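Local coordinates for scaffolding protein (Clostridium cellulolyticum, PDB 1G43) that probably binds crystalline cellulose through its family IIIa cellulose-binding module, as part of the scaffoldin of the cellulosome, at residues H61-M65 and S111-Q115. Residues are numbered along the deposited sequence; the frame is centred on the assembly and turned at random.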
# COMPACT_ATOMS: atom_id res chain seq x y z
N HIS A 61 4.85 10.93 0.06
CA HIS A 61 5.97 10.91 0.99
C HIS A 61 6.30 9.49 1.41
O HIS A 61 5.41 8.69 1.65
CB HIS A 61 5.63 11.71 2.25
CG HIS A 61 6.61 11.50 3.36
ND1 HIS A 61 7.82 12.14 3.40
CD2 HIS A 61 6.59 10.64 4.40
CE1 HIS A 61 8.53 11.68 4.42
NE2 HIS A 61 7.80 10.76 5.04
N ALA A 62 7.60 9.19 1.48
CA ALA A 62 8.04 7.89 1.93
C ALA A 62 9.39 8.10 2.59
O ALA A 62 10.26 8.80 2.04
CB ALA A 62 8.16 6.92 0.78
N GLY A 63 9.58 7.50 3.75
CA GLY A 63 10.84 7.66 4.44
C GLY A 63 11.07 6.71 5.59
O GLY A 63 10.14 6.04 6.06
N TYR A 64 12.34 6.64 6.02
CA TYR A 64 12.72 5.78 7.14
C TYR A 64 14.11 6.09 7.71
O TYR A 64 14.95 6.73 7.08
CB TYR A 64 12.63 4.31 6.75
CG TYR A 64 13.66 3.88 5.73
CD1 TYR A 64 14.91 3.41 6.13
CD2 TYR A 64 13.39 3.96 4.37
CE1 TYR A 64 15.87 3.02 5.19
CE2 TYR A 64 14.33 3.58 3.44
CZ TYR A 64 15.57 3.11 3.85
OH TYR A 64 16.49 2.69 2.91
N MET A 65 14.33 5.59 8.92
CA MET A 65 15.56 5.76 9.66
C MET A 65 16.51 4.61 9.41
O MET A 65 16.12 3.45 9.52
CB MET A 65 15.24 5.85 11.14
CG MET A 65 14.52 7.14 11.49
SD MET A 65 15.72 8.46 11.43
CE MET A 65 16.37 8.24 13.16
N SER A 111 11.02 1.04 10.75
CA SER A 111 9.72 1.38 10.14
C SER A 111 9.83 2.25 8.90
O SER A 111 10.63 3.18 8.86
CB SER A 111 8.85 2.15 11.12
OG SER A 111 8.32 1.31 12.11
N ILE A 112 9.03 1.96 7.90
CA ILE A 112 9.00 2.81 6.73
C ILE A 112 7.56 3.31 6.55
O ILE A 112 6.61 2.53 6.63
CB ILE A 112 9.47 2.06 5.45
CG1 ILE A 112 9.49 3.04 4.26
CG2 ILE A 112 8.61 0.81 5.22
CD1 ILE A 112 9.91 2.39 2.94
N GLU A 113 7.40 4.61 6.35
CA GLU A 113 6.09 5.19 6.14
C GLU A 113 5.96 5.49 4.65
O GLU A 113 6.84 6.09 4.05
CB GLU A 113 5.91 6.46 6.95
CG GLU A 113 4.53 7.07 6.76
CD GLU A 113 4.27 8.29 7.64
OE1 GLU A 113 5.22 8.75 8.32
OE2 GLU A 113 3.12 8.78 7.64
N ILE A 114 4.85 5.06 4.06
CA ILE A 114 4.62 5.22 2.63
C ILE A 114 3.23 5.80 2.37
O ILE A 114 2.24 5.11 2.54
CB ILE A 114 4.74 3.86 1.95
CG1 ILE A 114 6.07 3.21 2.34
CG2 ILE A 114 4.64 4.01 0.45
CD1 ILE A 114 6.32 1.90 1.66
N GLN A 115 3.17 7.06 1.94
CA GLN A 115 1.89 7.71 1.69
C GLN A 115 1.66 7.86 0.23
O GLN A 115 2.43 8.49 -0.47
CB GLN A 115 1.81 9.06 2.40
CG GLN A 115 1.99 8.90 3.92
CD GLN A 115 1.70 10.18 4.70
OE1 GLN A 115 2.40 11.18 4.57
NE2 GLN A 115 0.66 10.15 5.52
O HOH W 1 11.58 4.71 10.82
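Two antiparallel strands of one sheet of the family IIIa beta-sandwich pair here, His61-Met65 against Ser111-Gln115. His61 faces Gln115 in a hydrogen-bonded pair. Gln115 N donates to His61 O at 2.8 Å, while the return bond from His61 N to Gln115 O is weak at 3.5 Å. Gly63 and Glu113 form the next hydrogen-bonded pair. Gly63 N donates to Glu113 O and Glu113 N to Gly63 O, both at 3.1 Å. Glu113 O also takes a CA-H...O contact from Ala62 CA at 3.0 Å, so two donors share this oxygen. Past Gly63, Met65 N is 4.4 Å from Ser111 O; a water bridges the two, donating to Ser111 O and accepting a weak bond from Met65 N.

The strands lie in the middle of their sheet, with 69-72 beside the first and 18-30 beside the second. Ala62, Tyr64, Ile112 and Ile114 turn their side chains to the buried face. With CG1 anti to the backbone N (chi1 -177°), Ile112 lays this branch 4.0 Å from Tyr64 CD2, the ring slanting across it. Leu38 touches both residues. Tyr64 OH is hydrogen-bonded to Ala103 O. The other, partly exposed face carries His61, Glu113 and Gln115. Gln115 OE1 lies 4.0 Å from His61 CB and approaches the imidazole ring obliquely. Glu113 OE2 is hydrogen-bonded to Tyr140 OH.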